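Local coordinates for protein aminoglycoside phosphotransferase (Streptomyces rimosus, PDB 6FUC) that probably confers streptomycin resistance by phosphorylating the drug's 3'' hydroxyl with ATP, as a kinase-like aminoglycoside phosphotransferase, at residues R104-H118 with W239-Y251. Residues are numbered along the deposited sequence; the frame is centred on the assembly and turned at random. Where two conformers were deposited one is given.
Sequences RAAWEPIADAVRRLH and WSQSAEEEFAARY
With CG anti to the backbone N in both W107 (chi1 -165°) and F247 (chi1 -172°), both rings point across the helix interface, where an edge of F247 meets a face of W107, centroids 5.0 Å apart. The six-membered ring of W239 turns its edge to the face of the W107 five-membered ring in an offset edge-to-face pair, completing an aromatic cluster that W233 of helix 219-233 extends. The indole NE1 of W107 lies 2.9 Å from A243 O and donates to it in the indole plane; F247 N reaches the same oxygen from the opposite face of the carbonyl. R104, bent at chi2, lays its guanidinium flat on W239, CZ 3.6 Å from the centroid of the six-membered ring in a cation-pi stack, while A243 CB sits on the other face. Helices 104-117 and 243-251, crossing at -44° with axes 8.8 Å apart, belong to the helical part of this kinase-like fold and pack beside helix 219-233. A111 lies where the backbones come nearest, opposite Y251, and its CB rests over the face of F247, 3.7 Å from the centroid. On the outer side R250 grips D112 side-on, NE to OD1 at 2.8 Å and NH2 to OD2 at 2.9 Å, with both partners near the guanidinium plane; E108 lays its carboxylate over a face of the same guanidinium, a long salt bridge of charges alone, with no N-H aimed at OE1. A water links D112 OD1, R115 NE and R250 O. At the far end Y251 OH meets H118 ND1 at 2.6 Å, nearly straight and in the imidazole plane, while H118 NE2 is hydrogen-bonded to D221, which fixes the ring's rotation from its other nitrogen.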
loop_
_atom_site.group_PDB
_atom_site.type_symbol
_atom_site.label_atom_id
_atom_site.label_comp_id
_atom_site.label_asym_id
_atom_site.label_seq_id
_atom_site.Cartn_x
_atom_site.Cartn_y
_atom_site.Cartn_z
ATOM N N ARG A 104 -7.442 10.856 14.778
ATOM C CA ARG A 104 -8.706 11.470 14.681
ATOM C C ARG A 104 -8.709 12.828 14.037
ATOM O O ARG A 104 -9.541 13.161 13.200
ATOM C CB ARG A 104 -9.362 11.551 16.097
ATOM C CG ARG A 104 -10.673 12.248 16.147
ATOM C CD ARG A 104 -11.686 11.487 15.403
ATOM N NE ARG A 104 -13.013 12.075 15.493
ATOM C CZ ARG A 104 -13.833 11.899 16.477
ATOM N NH1 ARG A 104 -13.540 11.140 17.523
ATOM N NH2 ARG A 104 -15.064 12.403 16.414
ATOM N N ALA A 105 -7.702 13.651 14.332
ATOM C CA ALA A 105 -7.596 14.936 13.652
ATOM C C ALA A 105 -7.427 14.788 12.121
ATOM O O ALA A 105 -7.802 15.675 11.389
ATOM C CB ALA A 105 -6.391 15.759 14.179
ATOM N N ALA A 106 -6.770 13.745 11.700
ATOM C CA ALA A 106 -6.496 13.486 10.292
ATOM C C ALA A 106 -7.598 12.679 9.605
ATOM O O ALA A 106 -7.514 12.443 8.400
ATOM C CB ALA A 106 -5.198 12.730 10.172
ATOM N N TRP A 107 -8.634 12.246 10.336
ATOM C CA TRP A 107 -9.549 11.236 9.804
ATOM C C TRP A 107 -10.364 11.752 8.610
ATOM O O TRP A 107 -10.390 11.150 7.516
ATOM C CB TRP A 107 -10.418 10.726 10.911
ATOM C CG TRP A 107 -11.196 9.433 10.654
ATOM C CD1 TRP A 107 -12.533 9.272 10.793
ATOM C CD2 TRP A 107 -10.666 8.165 10.334
ATOM N NE1 TRP A 107 -12.871 7.974 10.574
ATOM C CE2 TRP A 107 -11.757 7.257 10.277
ATOM C CE3 TRP A 107 -9.402 7.696 10.054
ATOM C CZ2 TRP A 107 -11.608 5.928 9.977
ATOM C CZ3 TRP A 107 -9.239 6.332 9.742
ATOM C CH2 TRP A 107 -10.364 5.466 9.705
ATOM N N GLU A 108 -10.988 12.902 8.777
ATOM C CA GLU A 108 -11.697 13.531 7.622
ATOM C C GLU A 108 -10.733 13.984 6.510
ATOM O O GLU A 108 -11.016 13.771 5.320
ATOM C CB GLU A 108 -12.680 14.651 8.025
ATOM C CG GLU A 108 -13.834 14.130 8.821
ATOM C CD GLU A 108 -14.755 15.226 9.305
ATOM O OE1 GLU A 108 -14.381 16.412 9.316
ATOM O OE2 GLU A 108 -15.893 14.843 9.637
ATOM N N PRO A 109 -9.555 14.536 6.877
ATOM C CA PRO A 109 -8.570 14.836 5.838
ATOM C C PRO A 109 -8.154 13.586 5.017
ATOM O O PRO A 109 -7.984 13.698 3.787
ATOM C CB PRO A 109 -7.402 15.420 6.609
ATOM C CG PRO A 109 -8.073 16.154 7.708
ATOM C CD PRO A 109 -9.270 15.309 8.085
ATOM N N ILE A 110 -8.039 12.443 5.668
ATOM C CA ILE A 110 -7.716 11.222 4.972
ATOM C C ILE A 110 -8.860 10.849 4.041
ATOM O O ILE A 110 -8.648 10.491 2.856
ATOM C CB ILE A 110 -7.343 10.089 5.964
ATOM C CG1 ILE A 110 -6.025 10.345 6.646
ATOM C CG2 ILE A 110 -7.326 8.763 5.211
ATOM C CD1 ILE A 110 -5.771 9.496 7.845
ATOM N N ALA A 111 -10.115 10.913 4.518
ATOM C CA ALA A 111 -11.235 10.602 3.687
ATOM C C ALA A 111 -11.201 11.472 2.450
ATOM O O ALA A 111 -11.453 10.994 1.304
ATOM C CB ALA A 111 -12.542 10.771 4.449
ATOM N N ASP A 112 -10.926 12.736 2.627
ATOM C CA ASP A 112 -10.942 13.646 1.491
ATOM C C ASP A 112 -9.791 13.346 0.492
ATOM O O ASP A 112 -9.998 13.403 -0.724
ATOM C CB ASP A 112 -10.804 15.132 1.939
ATOM C CG ASP A 112 -11.943 15.643 2.769
ATOM O OD1 ASP A 112 -13.038 15.050 2.779
ATOM O OD2 ASP A 112 -11.754 16.716 3.409
ATOM N N ALA A 113 -8.624 13.060 1.009
ATOM C CA ALA A 113 -7.468 12.797 0.140
ATOM C C ALA A 113 -7.650 11.458 -0.645
ATOM O O ALA A 113 -7.275 11.365 -1.806
ATOM C CB ALA A 113 -6.181 12.745 0.941
ATOM N N VAL A 114 -8.189 10.477 0.041
ATOM C CA VAL A 114 -8.482 9.163 -0.592
ATOM C C VAL A 114 -9.581 9.349 -1.629
ATOM O O VAL A 114 -9.499 8.797 -2.729
ATOM C CB VAL A 114 -8.759 8.131 0.463
ATOM C CG1 VAL A 114 -9.211 6.816 -0.193
ATOM C CG2 VAL A 114 -7.558 7.908 1.307
ATOM N N ARG A 115 -10.600 10.133 -1.323
ATOM C CA ARG A 115 -11.663 10.387 -2.275
ATOM C C ARG A 115 -11.068 11.017 -3.532
ATOM O O ARG A 115 -11.447 10.657 -4.682
ATOM C CB ARG A 115 -12.744 11.286 -1.663
ATOM C CG ARG A 115 -13.807 11.614 -2.681
ATOM C CD ARG A 115 -14.899 12.504 -2.189
ATOM N NE ARG A 115 -14.499 13.737 -1.541
ATOM C CZ ARG A 115 -13.911 14.807 -2.094
ATOM N NH1 ARG A 115 -13.553 14.872 -3.383
ATOM N NH2 ARG A 115 -13.660 15.856 -1.318
ATOM N N ARG A 116 -10.176 11.979 -3.388
ATOM C CA ARG A 116 -9.578 12.608 -4.568
ATOM C C ARG A 116 -8.836 11.584 -5.424
ATOM O O ARG A 116 -8.972 11.574 -6.655
ATOM C CB ARG A 116 -8.656 13.760 -4.185
ATOM C CG ARG A 116 -9.400 14.943 -3.626
ATOM C CD ARG A 116 -8.376 16.064 -3.264
ATOM N NE ARG A 116 -7.755 16.649 -4.508
ATOM C CZ ARG A 116 -6.551 16.407 -5.065
ATOM N NH1 ARG A 116 -5.606 15.552 -4.567
ATOM N NH2 ARG A 116 -6.325 17.030 -6.200
ATOM N N LEU A 117 -8.062 10.703 -4.797
ATOM C CA LEU A 117 -7.386 9.653 -5.543
ATOM C C LEU A 117 -8.391 8.763 -6.269
ATOM O O LEU A 117 -8.248 8.445 -7.478
ATOM C CB LEU A 117 -6.509 8.845 -4.617
ATOM C CG LEU A 117 -5.864 7.598 -5.164
ATOM C CD1 LEU A 117 -4.882 7.898 -6.285
ATOM C CD2 LEU A 117 -5.160 6.848 -4.049
ATOM N N HIS A 118 -9.438 8.376 -5.526
ATOM C CA HIS A 118 -10.492 7.553 -6.039
ATOM C C HIS A 118 -11.461 8.293 -7.037
ATOM O O HIS A 118 -12.496 7.740 -7.462
ATOM C CB HIS A 118 -11.327 6.969 -4.927
ATOM C CG HIS A 118 -10.630 5.929 -4.096
ATOM N ND1 HIS A 118 -11.315 5.188 -3.171
ATOM C CD2 HIS A 118 -9.359 5.466 -4.085
ATOM C CE1 HIS A 118 -10.495 4.332 -2.604
ATOM N NE2 HIS A 118 -9.275 4.492 -3.125
ATOM N N TRP A 239 -15.703 5.298 19.990
ATOM C CA TRP A 239 -15.153 5.738 18.710
ATOM C C TRP A 239 -14.911 4.576 17.773
ATOM O O TRP A 239 -15.305 4.697 16.591
ATOM C CB TRP A 239 -13.911 6.596 18.910
ATOM C CG TRP A 239 -13.316 6.997 17.602
ATOM C CD1 TRP A 239 -12.087 6.735 17.181
ATOM C CD2 TRP A 239 -13.919 7.794 16.568
ATOM N NE1 TRP A 239 -11.863 7.223 15.949
ATOM C CE2 TRP A 239 -12.967 7.914 15.538
ATOM C CE3 TRP A 239 -15.194 8.347 16.378
ATOM C CZ2 TRP A 239 -13.242 8.568 14.337
ATOM C CZ3 TRP A 239 -15.444 9.045 15.269
ATOM C CH2 TRP A 239 -14.479 9.141 14.227
ATOM N N SER A 240 -14.370 3.444 18.267
ATOM C CA SER A 240 -14.067 2.369 17.352
ATOM C C SER A 240 -15.362 1.851 16.703
ATOM O O SER A 240 -15.335 1.451 15.535
ATOM C CB SER A 240 -13.249 1.317 18.056
ATOM O OG SER A 240 -14.143 0.587 18.794
ATOM N N GLN A 241 -16.497 1.988 17.392
ATOM C CA GLN A 241 -17.825 1.513 16.866
ATOM C C GLN A 241 -18.401 2.502 15.806
ATOM O O GLN A 241 -19.299 2.140 15.025
ATOM C CB GLN A 241 -18.797 1.358 18.043
ATOM C CG GLN A 241 -18.480 0.204 19.003
ATOM C CD GLN A 241 -19.591 -0.090 20.040
ATOM N N SER A 242 -17.865 3.734 15.748
ATOM C CA SER A 242 -18.422 4.826 14.889
ATOM C C SER A 242 -17.424 5.292 13.778
ATOM O O SER A 242 -17.860 6.007 12.831
ATOM C CB SER A 242 -18.686 6.094 15.782
ATOM O OG SER A 242 -19.454 7.088 15.126
ATOM N N ALA A 243 -16.144 4.994 13.918
ATOM C CA ALA A 243 -15.106 5.568 13.076
ATOM C C ALA A 243 -15.412 5.327 11.582
ATOM O O ALA A 243 -15.215 6.243 10.721
ATOM C CB ALA A 243 -13.725 5.048 13.477
ATOM N N GLU A 244 -15.755 4.102 11.240
ATOM C CA GLU A 244 -15.936 3.739 9.828
ATOM C C GLU A 244 -17.153 4.375 9.218
ATOM O O GLU A 244 -17.133 4.784 8.063
ATOM C CB GLU A 244 -15.853 2.215 9.646
ATOM C CG GLU A 244 -14.505 1.760 10.178
ATOM C CD GLU A 244 -14.337 0.348 10.608
ATOM O OE1 GLU A 244 -15.123 -0.512 10.192
ATOM O OE2 GLU A 244 -13.412 0.115 11.437
ATOM N N GLU A 245 -18.253 4.401 9.960
ATOM C CA GLU A 245 -19.460 5.070 9.456
ATOM C C GLU A 245 -19.197 6.524 9.173
ATOM O O GLU A 245 -19.624 7.060 8.169
ATOM C CB GLU A 245 -20.664 4.959 10.445
ATOM N N GLU A 246 -18.465 7.182 10.036
ATOM C CA GLU A 246 -18.217 8.616 9.788
ATOM C C GLU A 246 -17.230 8.811 8.607
ATOM O O GLU A 246 -17.454 9.739 7.797
ATOM C CB GLU A 246 -17.648 9.272 11.004
ATOM C CG GLU A 246 -18.603 9.249 12.184
ATOM C CD GLU A 246 -18.392 10.320 13.190
ATOM O OE1 GLU A 246 -17.467 11.159 13.043
ATOM O OE2 GLU A 246 -19.208 10.320 14.137
ATOM N N PHE A 247 -16.222 7.942 8.476
ATOM C CA PHE A 247 -15.325 8.011 7.293
ATOM C C PHE A 247 -16.191 7.852 6.035
ATOM O O PHE A 247 -16.061 8.590 5.083
ATOM C CB PHE A 247 -14.298 6.930 7.388
ATOM C CG PHE A 247 -13.241 7.031 6.340
ATOM C CD1 PHE A 247 -13.497 6.639 5.057
ATOM C CD2 PHE A 247 -12.002 7.595 6.630
ATOM C CE1 PHE A 247 -12.425 6.727 4.097
ATOM C CE2 PHE A 247 -11.019 7.699 5.706
ATOM C CZ PHE A 247 -11.236 7.287 4.430
ATOM N N ALA A 248 -17.058 6.839 6.035
ATOM C CA ALA A 248 -17.844 6.542 4.859
ATOM C C ALA A 248 -18.760 7.687 4.449
ATOM O O ALA A 248 -18.963 7.985 3.266
ATOM C CB ALA A 248 -18.636 5.251 5.028
ATOM N N ALA A 249 -19.331 8.320 5.448
ATOM C CA ALA A 249 -20.188 9.474 5.216
ATOM C C ALA A 249 -19.362 10.623 4.608
ATOM O O ALA A 249 -19.827 11.335 3.730
ATOM C CB ALA A 249 -20.894 9.926 6.490
ATOM N N ARG A 250 -18.163 10.846 5.119
ATOM C CA ARG A 250 -17.340 11.919 4.589
ATOM C C ARG A 250 -16.800 11.611 3.146
ATOM O O ARG A 250 -16.793 12.483 2.293
ATOM C CB ARG A 250 -16.120 12.145 5.532
ATOM C CG ARG A 250 -15.193 13.274 5.114
ATOM C CD ARG A 250 -15.801 14.620 5.315
ATOM N NE ARG A 250 -14.904 15.658 4.843
ATOM C CZ ARG A 250 -15.035 16.920 5.157
ATOM N NH1 ARG A 250 -16.065 17.325 5.869
ATOM N NH2 ARG A 250 -14.181 17.780 4.650
ATOM N N TYR A 251 -16.333 10.416 2.945
ATOM C CA TYR A 251 -15.827 9.954 1.647
ATOM C C TYR A 251 -16.991 9.845 0.629
ATOM O O TYR A 251 -16.775 10.161 -0.536
ATOM C CB TYR A 251 -15.155 8.603 1.856
ATOM C CG TYR A 251 -14.811 7.838 0.610
ATOM C CD1 TYR A 251 -15.743 7.043 -0.044
ATOM C CD2 TYR A 251 -13.546 7.915 0.046
ATOM C CE1 TYR A 251 -15.387 6.279 -1.149
ATOM C CE2 TYR A 251 -13.200 7.144 -1.061
ATOM C CZ TYR A 251 -14.138 6.376 -1.676
ATOM O OH TYR A 251 -13.866 5.580 -2.768
HETATM O O HOH W 1 -14.408 13.325 1.125
#